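CbsA (Xanthomonas oryzae pv. oryzae, PDB 5XYH) probably hydrolyses 1,4-beta-glucosidic bonds of cellulose from the chain ends, releasing cellobiose, as a family 6 glycoside hydrolase that degrades plant cell walls. Local coordinates at residues N16-K21 against Q70-A75; Q40-Y45 against Y357-G362. One frame throughout, in Å; residues are numbered along the deposited sequence.

Contact 1: residues N16-K21 against Q70-A75; sequences NPDYSK and QGHLNA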
loop_
_atom_site.group_PDB
_atom_site.type_symbol
_atom_site.label_atom_id
_atom_site.label_comp_id
_atom_site.label_asym_id
_atom_site.label_seq_id
_atom_site.Cartn_x
_atom_site.Cartn_y
_atom_site.Cartn_z
ATOM N N ASN A 16 11.352 -10.663 -6.047
ATOM C CA ASN A 16 12.358 -10.337 -5.037
ATOM C C ASN A 16 12.850 -11.602 -4.345
ATOM O O ASN A 16 12.058 -12.280 -3.680
ATOM C CB ASN A 16 11.768 -9.360 -4.018
ATOM C CG ASN A 16 12.754 -8.982 -2.897
ATOM O OD1 ASN A 16 13.935 -9.351 -2.910
ATOM N ND2 ASN A 16 12.256 -8.226 -1.916
ATOM N N PRO A 17 14.136 -11.951 -4.462
ATOM C CA PRO A 17 14.622 -13.181 -3.815
ATOM C C PRO A 17 14.559 -13.127 -2.303
ATOM O O PRO A 17 14.570 -14.185 -1.659
ATOM C CB PRO A 17 16.070 -13.306 -4.315
ATOM C CG PRO A 17 16.436 -11.962 -4.814
ATOM C CD PRO A 17 15.172 -11.308 -5.291
ATOM N N ASP A 18 14.474 -11.937 -1.707
ATOM C CA ASP A 18 14.309 -11.885 -0.258
ATOM C C ASP A 18 12.914 -12.340 0.150
ATOM O O ASP A 18 12.747 -13.002 1.180
ATOM C CB ASP A 18 14.586 -10.482 0.256
ATOM C CG ASP A 18 16.021 -10.069 0.053
ATOM O OD1 ASP A 18 16.908 -10.954 0.110
ATOM O OD2 ASP A 18 16.253 -8.859 -0.162
ATOM N N TYR A 19 11.893 -11.965 -0.628
ATOM C CA TYR A 19 10.553 -12.484 -0.374
ATOM C C TYR A 19 10.511 -13.991 -0.611
ATOM O O TYR A 19 9.930 -14.733 0.187
ATOM C CB TYR A 19 9.535 -11.748 -1.252
ATOM C CG TYR A 19 8.092 -12.104 -0.989
ATOM C CD1 TYR A 19 7.439 -11.649 0.151
ATOM C CD2 TYR A 19 7.375 -12.887 -1.886
ATOM C CE1 TYR A 19 6.115 -11.981 0.403
ATOM C CE2 TYR A 19 6.047 -13.220 -1.646
ATOM C CZ TYR A 19 5.427 -12.764 -0.496
ATOM O OH TYR A 19 4.102 -13.089 -0.257
ATOM N N SER A 20 11.143 -14.461 -1.695
ATOM C CA SER A 20 11.268 -15.905 -1.908
ATOM C C SER A 20 11.895 -16.592 -0.697
ATOM O O SER A 20 11.409 -17.638 -0.247
ATOM C CB SER A 20 12.083 -16.188 -3.174
ATOM O OG SER A 20 11.436 -15.625 -4.309
ATOM N N LYS A 21 12.962 -16.011 -0.140
ATOM C CA LYS A 21 13.622 -16.658 0.992
ATOM C C LYS A 21 12.717 -16.679 2.218
ATOM O O LYS A 21 12.684 -17.673 2.954
ATOM C CB LYS A 21 14.945 -15.960 1.293
ATOM C CG LYS A 21 15.578 -16.390 2.613
ATOM C CD LYS A 21 17.060 -16.094 2.640
ATOM C CE LYS A 21 17.352 -14.672 2.190
ATOM N NZ LYS A 21 18.816 -14.386 2.244
ATOM N N GLN A 70 21.032 -1.639 -5.261
ATOM C CA GLN A 70 21.749 -2.099 -6.447
ATOM C C GLN A 70 21.619 -3.605 -6.633
ATOM O O GLN A 70 21.526 -4.087 -7.770
ATOM C CB GLN A 70 23.218 -1.704 -6.367
ATOM C CG GLN A 70 23.422 -0.222 -6.238
ATOM C CD GLN A 70 24.875 0.151 -6.347
ATOM O OE1 GLN A 70 25.692 -0.640 -6.834
ATOM N NE2 GLN A 70 25.215 1.362 -5.901
ATOM N N GLY A 71 21.625 -4.369 -5.536
ATOM C CA GLY A 71 21.425 -5.809 -5.656
ATOM C C GLY A 71 20.071 -6.160 -6.252
ATOM O O GLY A 71 19.957 -7.084 -7.065
ATOM N N HIS A 72 19.026 -5.438 -5.842
ATOM C CA HIS A 72 17.708 -5.621 -6.437
ATOM C C HIS A 72 17.741 -5.314 -7.920
ATOM O O HIS A 72 17.188 -6.059 -8.732
ATOM C CB HIS A 72 16.687 -4.713 -5.757
ATOM C CG HIS A 72 16.306 -5.146 -4.383
ATOM N ND1 HIS A 72 15.680 -6.348 -4.126
ATOM C CD2 HIS A 72 16.421 -4.518 -3.192
ATOM C CE1 HIS A 72 15.441 -6.444 -2.832
ATOM N NE2 HIS A 72 15.885 -5.348 -2.243
ATOM N N LEU A 73 18.370 -4.202 -8.287
ATOM C CA LEU A 73 18.379 -3.800 -9.689
ATOM C C LEU A 73 19.206 -4.763 -10.531
ATOM O O LEU A 73 18.869 -5.019 -11.698
ATOM C CB LEU A 73 18.913 -2.379 -9.814
ATOM C CG LEU A 73 18.045 -1.314 -9.134
ATOM C CD1 LEU A 73 18.816 -0.012 -8.964
ATOM C CD2 LEU A 73 16.767 -1.092 -9.933
ATOM N N ASN A 74 20.286 -5.297 -9.954
ATOM C CA ASN A 74 21.067 -6.334 -10.622
ATOM C C ASN A 74 20.254 -7.605 -10.806
ATOM O O ASN A 74 20.273 -8.208 -11.887
ATOM C CB ASN A 74 22.337 -6.626 -9.827
ATOM C CG ASN A 74 23.326 -5.484 -9.884
ATOM O OD1 ASN A 74 23.230 -4.620 -10.750
ATOM N ND2 ASN A 74 24.276 -5.464 -8.948
ATOM N N ALA A 75 19.539 -8.039 -9.763
ATOM C CA ALA A 75 18.716 -9.234 -9.915
ATOM C C ALA A 75 17.647 -9.019 -10.980
ATOM O O ALA A 75 17.345 -9.930 -11.766
ATOM C CB ALA A 75 18.078 -9.629 -8.584
#
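His72 reaches from helix 69-79 to the start of helix 17-27, where its imidazole meets Asn16 and Asp18. The van der Waals part of the contact centres on one ring carbon. CE1 of His72 lies 3.3 Å from OD1 of Asn16, which sits at the ring edge and in its plane, while the amide itself stands at 79° to the imidazole. OD2 of Asp18 approaches the same carbon obliquely, 3.7 Å from CE1 of His72. One turn further along its helix, CB of Ala75 points toward the Pro17 ring, 4.7 Å from CG of Pro17, wider than a contact.

The one side-chain hydrogen bond within the two segments stays on the side of Asn16. This residue is the N-cap of helix 17-27: with CG anti to the backbone N (chi1 179°), its amide extends so that OD1 of Asn16 accepts from N of Asp18 at 2.9 Å. The donor stands above the carbonyl plane, 64° out of it and off the lone pairs; the same oxygen also borders the imidazole. Both helices pack around the distorted barrel of glycoside hydrolase family 6, and strand 49-51 is the neighbouring barrel strand, Val49 touching both Asn16 and His72.

Any electrostatic effect is indirect. OD2 of Asp18 and NE2 of His72 are 4.1 Å apart, near enough for the carboxylate perhaps to stabilise positive charge on the ring without a direct bond. Their stronger partners lie elsewhere: ND1 of His72 is hydrogen-bonded to the hydroxyl of Tyr14, and OD2 of Asp18 accepts from the backbone N of Leu67.

Contact 2: residues Q40-Y45 against Y357-G362; sequences QVVKSY and YVWGKG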
loop_
_atom_site.group_PDB
_atom_site.type_symbol
_atom_site.label_atom_id
_atom_site.label_comp_id
_atom_site.label_asym_id
_atom_site.label_seq_id
_atom_site.Cartn_x
_atom_site.Cartn_y
_atom_site.Cartn_z
ATOM N N GLN A 40 4.697 -22.082 -3.131
ATOM C CA GLN A 40 5.592 -21.968 -4.285
ATOM C C GLN A 40 5.028 -21.005 -5.321
ATOM O O GLN A 40 5.760 -20.190 -5.888
ATOM C CB GLN A 40 5.831 -23.337 -4.928
ATOM C CG GLN A 40 6.612 -24.326 -4.073
ATOM C CD GLN A 40 6.517 -25.782 -4.582
ATOM O OE1 GLN A 40 5.427 -26.304 -4.862
ATOM N NE2 GLN A 40 7.672 -26.438 -4.699
ATOM N N VAL A 41 3.724 -21.090 -5.578
ATOM C CA VAL A 41 3.082 -20.190 -6.529
ATOM C C VAL A 41 3.123 -18.755 -6.018
ATOM O O VAL A 41 3.416 -17.817 -6.773
ATOM C CB VAL A 41 1.636 -20.648 -6.794
ATOM C CG1 VAL A 41 0.913 -19.627 -7.672
ATOM C CG2 VAL A 41 1.618 -22.033 -7.432
ATOM N N VAL A 42 2.830 -18.563 -4.735
ATOM C CA VAL A 42 2.818 -17.218 -4.166
ATOM C C VAL A 42 4.179 -16.550 -4.332
ATOM O O VAL A 42 4.263 -15.379 -4.728
ATOM C CB VAL A 42 2.370 -17.276 -2.693
ATOM C CG1 VAL A 42 2.718 -15.991 -1.960
ATOM C CG2 VAL A 42 0.871 -17.546 -2.625
ATOM N N LYS A 43 5.270 -17.286 -4.084
ATOM C CA LYS A 43 6.578 -16.665 -4.254
ATOM C C LYS A 43 6.992 -16.516 -5.714
ATOM O O LYS A 43 8.085 -16.004 -5.971
ATOM C CB LYS A 43 7.661 -17.432 -3.480
ATOM C CG LYS A 43 7.945 -18.821 -3.970
ATOM C CD LYS A 43 9.225 -19.360 -3.362
ATOM C CE LYS A 43 9.468 -20.806 -3.783
ATOM N NZ LYS A 43 10.871 -21.235 -3.516
ATOM N N SER A 44 6.168 -16.953 -6.673
ATOM C CA SER A 44 6.471 -16.702 -8.078
ATOM C C SER A 44 6.008 -15.322 -8.538
ATOM O O SER A 44 6.299 -14.933 -9.677
ATOM C CB SER A 44 5.848 -17.783 -8.984
ATOM O OG SER A 44 4.426 -17.705 -9.081
ATOM N N TYR A 45 5.302 -14.549 -7.660
ATOM C CA TYR A 45 4.734 -13.281 -8.084
ATOM C C TYR A 45 5.629 -12.116 -7.678
ATOM O O TYR A 45 6.282 -12.161 -6.633
ATOM C CB TYR A 45 3.346 -13.083 -7.477
ATOM C CG TYR A 45 2.304 -14.071 -7.976
ATOM C CD1 TYR A 45 1.993 -14.174 -9.336
ATOM C CD2 TYR A 45 1.602 -14.871 -7.080
ATOM C CE1 TYR A 45 1.027 -15.073 -9.792
ATOM C CE2 TYR A 45 0.633 -15.756 -7.521
ATOM C CZ TYR A 45 0.356 -15.861 -8.881
ATOM O OH TYR A 45 -0.616 -16.752 -9.299
ATOM N N TYR A 357 -2.952 -4.349 -11.044
ATOM C CA TYR A 357 -2.995 -4.825 -9.663
ATOM C C TYR A 357 -1.569 -5.183 -9.270
ATOM O O TYR A 357 -0.872 -5.851 -10.036
ATOM C CB TYR A 357 -3.904 -6.044 -9.495
ATOM C CG TYR A 357 -5.352 -5.844 -9.907
ATOM C CD1 TYR A 357 -6.019 -4.649 -9.664
ATOM C CD2 TYR A 357 -6.052 -6.862 -10.532
ATOM C CE1 TYR A 357 -7.350 -4.468 -10.051
ATOM C CE2 TYR A 357 -7.372 -6.701 -10.918
ATOM C CZ TYR A 357 -8.016 -5.507 -10.675
ATOM O OH TYR A 357 -9.322 -5.358 -11.062
ATOM N N VAL A 358 -1.121 -4.716 -8.098
ATOM C CA VAL A 358 0.250 -4.938 -7.651
ATOM C C VAL A 358 0.201 -5.518 -6.240
ATOM O O VAL A 358 -0.774 -5.349 -5.505
ATOM C CB VAL A 358 1.111 -3.650 -7.667
ATOM C CG1 VAL A 358 1.170 -3.025 -9.075
ATOM C CG2 VAL A 358 0.599 -2.643 -6.640
ATOM N N TRP A 359 1.261 -6.229 -5.872
ATOM C CA TRP A 359 1.437 -6.635 -4.479
ATOM C C TRP A 359 2.379 -5.604 -3.876
ATOM O O TRP A 359 3.603 -5.767 -3.881
ATOM C CB TRP A 359 1.971 -8.058 -4.369
ATOM C CG TRP A 359 0.925 -9.078 -4.633
ATOM C CD1 TRP A 359 -0.345 -8.854 -5.094
ATOM C CD2 TRP A 359 1.031 -10.488 -4.421
ATOM N NE1 TRP A 359 -1.022 -10.035 -5.190
ATOM C CE2 TRP A 359 -0.200 -11.059 -4.795
ATOM C CE3 TRP A 359 2.055 -11.327 -3.965
ATOM C CZ2 TRP A 359 -0.443 -12.437 -4.718
ATOM C CZ3 TRP A 359 1.816 -12.701 -3.894
ATOM C CH2 TRP A 359 0.580 -13.238 -4.266
ATOM N N GLY A 360 1.789 -4.502 -3.408
ATOM C CA GLY A 360 2.577 -3.446 -2.795
ATOM C C GLY A 360 3.281 -3.915 -1.544
ATOM O O GLY A 360 4.473 -3.677 -1.356
ATOM N N LYS A 361 2.556 -4.593 -0.670
ATOM C CA LYS A 361 3.159 -5.231 0.486
ATOM C C LYS A 361 3.008 -6.735 0.333
ATOM O O LYS A 361 1.882 -7.243 0.293
ATOM C CB LYS A 361 2.515 -4.752 1.784
ATOM C CG LYS A 361 3.008 -5.525 2.999
ATOM C CD LYS A 361 3.471 -4.593 4.098
ATOM C CE LYS A 361 3.860 -5.396 5.346
ATOM N NZ LYS A 361 4.358 -4.485 6.403
ATOM N N GLY A 362 4.136 -7.437 0.252
ATOM C CA GLY A 362 4.126 -8.889 0.143
ATOM C C GLY A 362 3.515 -9.573 1.348
ATOM O O GLY A 362 3.952 -9.351 2.484
#
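Tyr45 and Trp359 are the residues whose backbones come nearest, their CA atoms 8.2 Å apart, where a type I beta turn from Val42 to Tyr45 ends helix 33-42 and faces the loop that follows strand 354-358. The wide spacing is bridged by aromatic side chains. Tyr45 turns an edge toward the face of the Trp359 indole in an offset edge-to-face pair, with the planes at 67° and the centroids of the phenol and the six-membered ring 5.2 Å apart. CD2 of Tyr45 makes the tightest approach, 3.4 Å from CH2 of Trp359. The CB of Tyr45 adds a CH-pi contact over the indole, 4.2 Å from the centroid of the six-membered ring.

The fold is the family 6 distorted barrel: strand 354-358 pairs in parallel with 292-296, and helix 33-42 packs against helix 17-27. Trp359, the first residue beyond that strand, directs its indole toward the helix end, while its NE1 is hydrogen-bonded to the backbone O of Met344.

Val42 contributes at the indole rim. Its side chain is swung away from the backbone N (chi1 164°), which carries CG1 of Val42 to 3.9 Å from CZ3 of Trp359. At the helix end, Val41 O accepts from N of Ser44, and OG of Ser44 rests 4.2 Å above the centre of the Tyr45 ring.

How the contacts relate
Contacts 1 and 2 lie on the same side of the chain's centre, about 13 Å apart between their own centres, and both are largely buried. Contact 1 is further out, joining two helices, whereas contact 2 joins a helix end to a loop leaving a barrel strand. Their chemistry differs accordingly: polar groups round an imidazole in the first, aromatic and aliphatic surfaces in the second. Helices 17-27 and 33-42, consecutive in the chain, connect the two. Tyr19, from helix 17-27, packs against both segments of contact 2, OH of Tyr19 lying 3.6 Å from CG1 of Val42 and CE1 of Tyr19 3.7 Å from C of Gly362.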